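Local structure of nitronate monooxygenase family protein (Pseudomonas aeruginosa, 4QIT) at residues A36-N40 / L67-F72; C161-E167 / R190-E194; A247-E253 / L342-L348. The protein uses flavin mononucleotide and molecular oxygen to oxidise alkyl nitronates, with the toxin propionate 3-nitronate as its best substrate. The protein carries 1 engineered substitution. One frame throughout, in Å; residues are numbered along the deposited sequence.

Contact 1 (A36-N40 / L67-F72); sequences AAVSN and LTDKPF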
loop_
_atom_site.group_PDB
_atom_site.type_symbol
_atom_site.label_atom_id
_atom_site.label_comp_id
_atom_site.label_asym_id
_atom_site.label_seq_id
_atom_site.Cartn_x
_atom_site.Cartn_y
_atom_site.Cartn_z
ATOM N N ALA A 36 -1.759 -27.993 11.005
ATOM C CA ALA A 36 -0.995 -29.236 10.996
ATOM C C ALA A 36 -0.573 -29.616 9.586
ATOM O O ALA A 36 0.529 -30.129 9.383
ATOM C CB ALA A 36 -1.789 -30.350 11.630
ATOM N N ALA A 37 -1.445 -29.364 8.617
ATOM C CA ALA A 37 -1.133 -29.658 7.222
ATOM C C ALA A 37 0.077 -28.855 6.742
ATOM O O ALA A 37 0.993 -29.396 6.111
ATOM C CB ALA A 37 -2.345 -29.411 6.337
ATOM N N VAL A 38 0.094 -27.562 7.060
ATOM C CA VAL A 38 1.211 -26.709 6.673
ATOM C C VAL A 38 2.506 -27.093 7.389
ATOM O O VAL A 38 3.570 -27.171 6.769
ATOM C CB VAL A 38 0.864 -25.228 6.917
ATOM C CG1 VAL A 38 2.056 -24.340 6.643
ATOM C CG2 VAL A 38 -0.310 -24.839 6.036
ATOM N N SER A 39 2.421 -27.342 8.689
ATOM C CA SER A 39 3.588 -27.778 9.446
ATOM C C SER A 39 4.106 -29.129 8.938
ATOM O O SER A 39 5.301 -29.288 8.732
ATOM C CB SER A 39 3.275 -27.839 10.939
ATOM O OG SER A 39 3.105 -26.526 11.472
ATOM N N ASN A 40 3.210 -30.083 8.709
ATOM C CA ASN A 40 3.622 -31.367 8.136
ATOM C C ASN A 40 4.326 -31.216 6.788
ATOM O O ASN A 40 5.303 -31.918 6.500
ATOM C CB ASN A 40 2.420 -32.308 8.001
ATOM C CG ASN A 40 2.047 -32.974 9.318
ATOM O OD1 ASN A 40 2.839 -33.010 10.255
ATOM N ND2 ASN A 40 0.827 -33.505 9.386
ATOM N N LEU A 67 -2.086 -33.862 15.417
ATOM C CA LEU A 67 -2.102 -33.935 13.954
ATOM C C LEU A 67 -0.730 -33.679 13.307
ATOM O O LEU A 67 -0.534 -33.976 12.129
ATOM C CB LEU A 67 -3.140 -32.961 13.382
ATOM C CG LEU A 67 -4.593 -33.109 13.802
ATOM C CD1 LEU A 67 -5.418 -31.938 13.279
ATOM C CD2 LEU A 67 -5.147 -34.424 13.277
ATOM N N THR A 68 0.206 -33.110 14.066
ATOM C CA THR A 68 1.565 -32.882 13.573
ATOM C C THR A 68 2.601 -32.982 14.688
ATOM O O THR A 68 2.320 -32.597 15.829
ATOM C CB THR A 68 1.700 -31.497 12.863
ATOM O OG1 THR A 68 3.016 -31.349 12.309
ATOM C CG2 THR A 68 1.439 -30.350 13.833
ATOM N N ASP A 69 3.787 -33.497 14.354
ATOM C CA ASP A 69 4.932 -33.513 15.272
ATOM C C ASP A 69 5.780 -32.258 15.117
ATOM O O ASP A 69 6.709 -32.031 15.885
ATOM C CB ASP A 69 5.870 -34.701 14.992
ATOM C CG ASP A 69 5.238 -36.045 15.249
ATOM O OD1 ASP A 69 4.287 -36.130 16.044
ATOM O OD2 ASP A 69 5.719 -37.034 14.646
ATOM N N LYS A 70 5.473 -31.457 14.103
ATOM C CA LYS A 70 6.315 -30.338 13.723
ATOM C C LYS A 70 5.923 -29.029 14.426
ATOM O O LYS A 70 4.857 -28.945 15.041
ATOM C CB LYS A 70 6.327 -30.219 12.184
ATOM C CG LYS A 70 7.049 -31.404 11.519
ATOM C CD LYS A 70 6.781 -31.516 10.021
ATOM C CE LYS A 70 7.323 -32.815 9.413
ATOM N NZ LYS A 70 6.583 -34.036 9.884
ATOM N N PRO A 71 6.824 -28.034 14.403
ATOM C CA PRO A 71 6.546 -26.740 15.035
ATOM C C PRO A 71 5.317 -26.057 14.458
ATOM O O PRO A 71 5.053 -26.168 13.269
ATOM C CB PRO A 71 7.783 -25.920 14.680
ATOM C CG PRO A 71 8.876 -26.968 14.614
ATOM C CD PRO A 71 8.216 -28.112 13.923
ATOM N N PHE A 72 4.590 -25.350 15.313
ATOM C CA PHE A 72 3.489 -24.496 14.875
ATOM C C PHE A 72 3.425 -23.244 15.741
ATOM O O PHE A 72 4.109 -23.138 16.764
ATOM C CB PHE A 72 2.147 -25.250 14.864
ATOM C CG PHE A 72 1.743 -25.796 16.208
ATOM C CD1 PHE A 72 2.162 -27.059 16.608
ATOM C CD2 PHE A 72 0.946 -25.054 17.066
ATOM C CE1 PHE A 72 1.793 -27.573 17.844
ATOM C CE2 PHE A 72 0.571 -25.564 18.305
ATOM C CZ PHE A 72 1.001 -26.829 18.691
HETATM O O HOH W 1 4.213 -34.767 11.738
#
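An ST turn at Thr68, in the loop that leads from helix 54-65 into strand 72-77 of the TIM barrel, meets the side of helix 32-41 through Asn40. Thr68 OG1 accepts from Lys70 N at 3.0 Å, closing the turn, and gives its own proton to Asn40 OD1 at 2.6 Å. Its torsion explains this double use: OG1 lies anti to the backbone N (chi1 -176°), which carries it over the Asn40 amide, and it meets OD1 from above the carbonyl plane, 52° out. The other end of the same amide is also engaged, since Asn40 ND2 donates to Leu67 O at 3.1 Å, approaching in the plane of that carbonyl. Two bonds at opposite ends of the amide therefore fix its flip. A water adds a third link, donating to Asn40 OD1 at 2.7 Å while accepting from Asp69 N and Lys70 NZ. At the preceding residue, Ser39 OG donates to Pro71 O at 2.7 Å, and it also takes a hydrogen bond from Gly45 N, so this buried hydroxyl is used in both directions. Lys70 lays its aliphatic chain along the helix, CD 3.0 Å from Ser39 O, before bending at its last torsion toward the water. One turn earlier, Ala36 CB presses tightly on Leu67 CB at 3.4 Å. Beyond the contact, Pro71 packs on Ile17, Leu44 and Ala134, Phe72 rests on helix 54-65 through Ile61 and Val64, and Ala37 and Val38 turn to helix 344-355.

Contact 2 (C161-E167 / R190-E194); sequences CATTPEE and RGVFE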
loop_
_atom_site.group_PDB
_atom_site.type_symbol
_atom_site.label_atom_id
_atom_site.label_comp_id
_atom_site.label_asym_id
_atom_site.label_seq_id
_atom_site.Cartn_x
_atom_site.Cartn_y
_atom_site.Cartn_z
ATOM N N CYS A 161 3.761 -8.624 15.217
ATOM C CA CYS A 161 3.472 -7.879 14.003
ATOM C C CYS A 161 3.715 -6.378 14.184
ATOM O O CYS A 161 3.392 -5.802 15.240
ATOM C CB CYS A 161 2.016 -8.116 13.621
ATOM S SG CYS A 161 1.492 -7.241 12.158
ATOM N N ALA A 162 4.294 -5.746 13.168
ATOM C CA ALA A 162 4.451 -4.289 13.153
ATOM C C ALA A 162 4.107 -3.757 11.771
ATOM O O ALA A 162 4.324 -4.455 10.770
ATOM C CB ALA A 162 5.868 -3.899 13.524
ATOM N N THR A 163 3.588 -2.529 11.709
ATOM C CA THR A 163 3.222 -1.915 10.428
ATOM C C THR A 163 4.121 -0.750 10.034
ATOM O O THR A 163 3.993 -0.218 8.937
ATOM C CB THR A 163 1.745 -1.439 10.382
ATOM O OG1 THR A 163 1.569 -0.320 11.264
ATOM C CG2 THR A 163 0.792 -2.572 10.737
ATOM N N THR A 164 5.014 -0.344 10.936
ATOM C CA THR A 164 5.892 0.803 10.689
ATOM C C THR A 164 7.233 0.552 11.349
ATOM O O THR A 164 7.328 -0.269 12.262
ATOM C CB THR A 164 5.347 2.110 11.317
ATOM O OG1 THR A 164 5.374 1.989 12.748
ATOM C CG2 THR A 164 3.933 2.422 10.836
ATOM N N PRO A 165 8.267 1.280 10.914
ATOM C CA PRO A 165 9.565 1.216 11.602
ATOM C C PRO A 165 9.466 1.575 13.087
ATOM O O PRO A 165 10.187 0.986 13.905
ATOM C CB PRO A 165 10.384 2.266 10.857
ATOM C CG PRO A 165 9.840 2.212 9.456
ATOM C CD PRO A 165 8.355 2.038 9.650
ATOM N N GLU A 166 8.587 2.509 13.439
ATOM C CA GLU A 166 8.410 2.876 14.844
ATOM C C GLU A 166 7.840 1.703 15.649
ATOM O O GLU A 166 8.282 1.422 16.763
ATOM C CB GLU A 166 7.531 4.128 14.983
ATOM C CG GLU A 166 8.133 5.422 14.394
ATOM C CD GLU A 166 8.254 5.422 12.874
ATOM O OE1 GLU A 166 7.478 4.711 12.191
ATOM O OE2 GLU A 166 9.132 6.140 12.348
ATOM N N GLU A 167 6.867 0.996 15.079
ATOM C CA GLU A 167 6.330 -0.178 15.751
ATOM C C GLU A 167 7.371 -1.293 15.814
ATOM O O GLU A 167 7.451 -2.015 16.808
ATOM C CB GLU A 167 5.022 -0.635 15.087
ATOM C CG GLU A 167 3.865 0.324 15.389
ATOM C CD GLU A 167 2.624 0.061 14.555
ATOM O OE1 GLU A 167 2.663 -0.832 13.674
ATOM O OE2 GLU A 167 1.607 0.758 14.770
ATOM N N ARG A 190 -5.625 -4.669 10.564
ATOM C CA ARG A 190 -4.324 -4.011 10.519
ATOM C C ARG A 190 -3.640 -4.057 11.885
ATOM O O ARG A 190 -4.267 -3.836 12.915
ATOM C CB ARG A 190 -4.449 -2.579 10.009
ATOM C CG ARG A 190 -4.762 -2.574 8.518
ATOM C CD ARG A 190 -4.497 -1.280 7.799
ATOM N NE ARG A 190 -3.201 -0.647 8.078
ATOM C CZ ARG A 190 -2.000 -1.088 7.705
ATOM N NH1 ARG A 190 -1.846 -2.234 7.054
ATOM N NH2 ARG A 190 -0.932 -0.360 7.997
ATOM N N GLY A 191 -2.339 -4.335 11.884
ATOM C CA GLY A 191 -1.602 -4.497 13.128
ATOM C C GLY A 191 -1.186 -3.201 13.798
ATOM O O GLY A 191 -0.319 -3.221 14.671
ATOM N N VAL A 192 -1.788 -2.080 13.398
ATOM C CA VAL A 192 -1.454 -0.764 13.948
ATOM C C VAL A 192 -1.605 -0.738 15.470
ATOM O O VAL A 192 -2.643 -1.147 16.001
ATOM C CB VAL A 192 -2.350 0.327 13.339
ATOM C CG1 VAL A 192 -2.002 1.697 13.950
ATOM C CG2 VAL A 192 -2.209 0.366 11.831
ATOM N N PHE A 193 -0.570 -0.274 16.172
ATOM C CA PHE A 193 -0.578 -0.305 17.640
ATOM C C PHE A 193 -1.585 0.686 18.225
ATOM O O PHE A 193 -2.359 0.335 19.123
ATOM C CB PHE A 193 0.812 0.018 18.216
ATOM C CG PHE A 193 1.811 -1.115 18.137
ATOM C CD1 PHE A 193 1.666 -2.161 17.234
ATOM C CD2 PHE A 193 2.926 -1.109 18.972
ATOM C CE1 PHE A 193 2.607 -3.190 17.176
ATOM C CE2 PHE A 193 3.866 -2.131 18.922
ATOM C CZ PHE A 193 3.704 -3.176 18.016
ATOM N N GLU A 194 -1.543 1.917 17.722
ATOM C CA GLU A 194 -2.345 3.012 18.256
ATOM C C GLU A 194 -3.041 3.722 17.112
ATOM O O GLU A 194 -2.559 4.741 16.621
ATOM C CB GLU A 194 -1.446 4.002 19.013
ATOM C CG GLU A 194 -0.745 3.395 20.223
ATOM C CD GLU A 194 0.144 4.381 20.952
ATOM O OE1 GLU A 194 1.146 4.838 20.363
ATOM O OE2 GLU A 194 -0.164 4.700 22.117
HETATM O O HOH W 2 0.572 -5.682 15.353
HETATM O O HOH W 3 0.617 2.901 16.216
#
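Glu167 OE2 is gripped from the 190-194 loop by Phe193 N at 2.8 Å, an almost straight bond (178° at the hydrogen) arriving 57° out of the carboxylate plane, and by a water that also accepts from Glu194 N. The other oxygen, OE1, takes two donors of Thr163: the hydroxyl OG1 at 2.7 Å, from above the carboxylate plane, and the backbone N at 2.8 Å, nearly along the C-O axis. The same glutamate serves as an apolar surface. Its CG stands over one face of the Phe193 ring, 3.8 Å from the centroid, a CH-pi contact, and its carboxylate lies stacked, 15° from the ring plane. Cys161 O meets the ring edge at CE1, 3.3 Å away, and a second water joins Cys161 O to Gly191 O. Thr163 CG2 packs against the Gly191-Val192 peptide, while the Arg190 guanidinium forms its salt bridge with Asp199. The contact thus ties the end of barrel strand 157-162 and the start of helix 165-173 to the loop after strand 188-189, beside the flavin site: Gly191 N bonds Gln182 OE1, of an FMN-binding residue. The donors on both oxygens would probably favour an ionised Glu167 and hold its carboxylate against rotation.

Contact 3 (A247-E253 / L342-L348); sequences AFVLCPE and LPAAELL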
loop_
_atom_site.group_PDB
_atom_site.type_symbol
_atom_site.label_atom_id
_atom_site.label_comp_id
_atom_site.label_asym_id
_atom_site.label_seq_id
_atom_site.Cartn_x
_atom_site.Cartn_y
_atom_site.Cartn_z
ATOM N N ALA A 247 -3.896 -16.614 0.850
ATOM C CA ALA A 247 -3.561 -17.787 0.026
ATOM C C ALA A 247 -4.086 -19.110 0.596
ATOM O O ALA A 247 -4.323 -20.058 -0.171
ATOM C CB ALA A 247 -2.072 -17.873 -0.194
ATOM N N PHE A 248 -4.278 -19.178 1.915
ATOM C CA PHE A 248 -4.703 -20.423 2.562
ATOM C C PHE A 248 -6.193 -20.478 2.880
ATOM O O PHE A 248 -6.688 -21.504 3.344
ATOM C CB PHE A 248 -3.875 -20.719 3.824
ATOM C CG PHE A 248 -2.454 -21.122 3.530
ATOM C CD1 PHE A 248 -2.140 -22.447 3.260
ATOM C CD2 PHE A 248 -1.449 -20.173 3.479
ATOM C CE1 PHE A 248 -0.840 -22.834 2.975
ATOM C CE2 PHE A 248 -0.142 -20.543 3.195
ATOM C CZ PHE A 248 0.159 -21.879 2.933
ATOM N N VAL A 249 -6.915 -19.391 2.620
ATOM C CA VAL A 249 -8.336 -19.332 2.963
ATOM C C VAL A 249 -9.175 -20.397 2.252
ATOM O O VAL A 249 -10.046 -21.031 2.859
ATOM C CB VAL A 249 -8.919 -17.923 2.718
ATOM C CG1 VAL A 249 -10.427 -17.930 2.887
ATOM C CG2 VAL A 249 -8.281 -16.925 3.692
ATOM N N LEU A 250 -8.898 -20.598 0.967
ATOM C CA LEU A 250 -9.635 -21.577 0.164
ATOM C C LEU A 250 -9.229 -23.034 0.393
ATOM O O LEU A 250 -9.844 -23.943 -0.177
ATOM C CB LEU A 250 -9.524 -21.237 -1.322
ATOM C CG LEU A 250 -10.127 -19.902 -1.745
ATOM C CD1 LEU A 250 -9.888 -19.706 -3.225
ATOM C CD2 LEU A 250 -11.618 -19.846 -1.440
ATOM N N CYS A 251 -8.204 -23.265 1.206
ATOM C CA CYS A 251 -7.809 -24.640 1.523
ATOM C C CYS A 251 -8.987 -25.336 2.186
ATOM O O CYS A 251 -9.705 -24.729 2.977
ATOM C CB CYS A 251 -6.605 -24.677 2.464
ATOM S SG CYS A 251 -5.090 -24.038 1.743
ATOM N N PRO A 252 -9.204 -26.611 1.852
ATOM C CA PRO A 252 -10.324 -27.369 2.416
ATOM C C PRO A 252 -10.205 -27.521 3.933
ATOM O O PRO A 252 -11.224 -27.715 4.609
ATOM C CB PRO A 252 -10.214 -28.734 1.715
ATOM C CG PRO A 252 -8.791 -28.816 1.266
ATOM C CD PRO A 252 -8.439 -27.406 0.878
ATOM N N GLU A 253 -8.985 -27.416 4.454
ATOM C CA GLU A 253 -8.740 -27.532 5.890
ATOM C C GLU A 253 -9.153 -26.288 6.677
ATOM O O GLU A 253 -9.277 -26.351 7.892
ATOM C CB GLU A 253 -7.261 -27.823 6.157
ATOM C CG GLU A 253 -6.746 -29.146 5.579
ATOM C CD GLU A 253 -6.344 -29.060 4.115
ATOM O OE1 GLU A 253 -6.389 -27.956 3.522
ATOM O OE2 GLU A 253 -5.964 -30.112 3.542
ATOM N N LEU A 342 -6.542 -25.314 -3.078
ATOM C CA LEU A 342 -5.772 -26.555 -3.026
ATOM C C LEU A 342 -5.727 -27.075 -1.599
ATOM O O LEU A 342 -5.820 -26.295 -0.661
ATOM C CB LEU A 342 -4.336 -26.295 -3.482
ATOM C CG LEU A 342 -4.080 -25.781 -4.897
ATOM C CD1 LEU A 342 -2.629 -25.341 -5.028
ATOM C CD2 LEU A 342 -4.377 -26.869 -5.913
ATOM N N PRO A 343 -5.585 -28.401 -1.420
ATOM C CA PRO A 343 -5.241 -28.920 -0.091
ATOM C C PRO A 343 -3.999 -28.195 0.408
ATOM O O PRO A 343 -3.089 -27.920 -0.382
ATOM C CB PRO A 343 -4.919 -30.397 -0.366
ATOM C CG PRO A 343 -5.732 -30.725 -1.578
ATOM C CD PRO A 343 -5.713 -29.476 -2.426
ATOM N N ALA A 344 -3.974 -27.861 1.694
ATOM C CA ALA A 344 -2.916 -27.005 2.218
ATOM C C ALA A 344 -1.508 -27.549 2.026
ATOM O O ALA A 344 -0.586 -26.785 1.727
ATOM C CB ALA A 344 -3.181 -26.673 3.680
ATOM N N ALA A 345 -1.339 -28.862 2.173
ATOM C CA ALA A 345 -0.040 -29.478 1.946
ATOM C C ALA A 345 0.390 -29.306 0.486
ATOM O O ALA A 345 1.550 -28.975 0.217
ATOM C CB ALA A 345 -0.073 -30.950 2.330
ATOM N N GLU A 346 -0.539 -29.513 -0.447
ATOM C CA GLU A 346 -0.251 -29.261 -1.863
ATOM C C GLU A 346 0.080 -27.791 -2.115
ATOM O O GLU A 346 0.990 -27.477 -2.882
ATOM C CB GLU A 346 -1.400 -29.706 -2.781
ATOM C CG GLU A 346 -1.092 -29.483 -4.276
ATOM C CD GLU A 346 -2.200 -29.937 -5.226
ATOM O OE1 GLU A 346 -3.163 -30.616 -4.788
ATOM O OE2 GLU A 346 -2.106 -29.612 -6.434
ATOM N N LEU A 347 -0.652 -26.884 -1.479
ATOM C CA LEU A 347 -0.338 -25.474 -1.665
ATOM C C LEU A 347 1.069 -25.155 -1.149
ATOM O O LEU A 347 1.837 -24.485 -1.837
ATOM C CB LEU A 347 -1.398 -24.570 -1.026
ATOM C CG LEU A 347 -1.073 -23.077 -1.099
ATOM C CD1 LEU A 347 -0.964 -22.590 -2.544
ATOM C CD2 LEU A 347 -2.110 -22.255 -0.342
ATOM N N LEU A 348 1.411 -25.638 0.043
ATOM C CA LEU A 348 2.756 -25.437 0.573
ATOM C C LEU A 348 3.819 -25.968 -0.407
ATOM O O LEU A 348 4.760 -25.251 -0.767
ATOM C CB LEU A 348 2.882 -26.065 1.968
ATOM C CG LEU A 348 4.000 -25.579 2.893
ATOM C CD1 LEU A 348 5.372 -26.093 2.457
ATOM C CD2 LEU A 348 4.005 -24.041 2.994
HETATM O O HOH W 4 -3.287 -30.837 2.800
#
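Leu347 and Phe248 meet at a slant, the leucine methyl CD2 resting over one face of the phenylalanine ring. CD2 lies 3.8 Å from the ring centroid and 21° off its normal, which satisfies a CH-pi contact, although it is displaced toward the CD1-CE1 rim. The leucine reaches there because CG is anti to its backbone N (chi1 176°), sending the branch off the helix toward residues 247-251. The same methyl touches Ala247 O at 3.1 Å and comes within 4.1 Å of Cys251 SG, so one methyl touches ring, carbonyl and sulfur at once. Leu348 CD2 approaches the ring differently, at its edge near CZ. Next to this apolar patch, Cys251 SG packs on Ala344 CB at 3.8 Å, and Cys251 CA makes a CA-H...O contact with Leu342 O. The Pro252 ring takes the outer position, its CD 3.2 Å from the same carbonyl oxygen. Polar pairing is concentrated at the start of helix 344-355. Glu253, its chain bent at chi2, brings OE1 to within 3.0 Å of Ala344 N, which donates to it from 36° above the carboxylate plane. Its other oxygen, OE2, receives a water that accepts from Ala345 N. A carboxylate thus serves the first two amides of the helix, where the helix dipole would probably favour negative charge. The contact joins the segment after barrel strand 241-244 and FMN-binding residues 243-246 to C-terminal helix 344-355. Helix 32-41 closes one flank, with Leu34 on Ala344, while strand 21-23 contributes Gln23 beside Phe248 and Ile21 beside Leu348.

How the contacts relate
Contacts 1 and 3 touch through helix 32-41, which carries residues 36-40 and packs on contact 3; their centres are 14 Å apart. Val38 CG2 lies 3.7 Å from Phe248 CE1, and Ala37 CB lies 3.9 Å from Ala344 CB. The helix thus presents Ser39 and Asn40 to the 67-72 loop and Ala37 and Val38 to contact 3. Contact 2 stands apart, its centre 28 Å from each of the others, and on the opposite side of the chain's centre from contact 3. Both contacts 2 and 3 nevertheless approach the flavin, the side chains of Cys161 and Ala247 each lying about 6 Å from it, whereas in contact 1 Phe72 stays about 14 Å away. Arg190 of contact 2 is about 8 Å from the bound nitroethane.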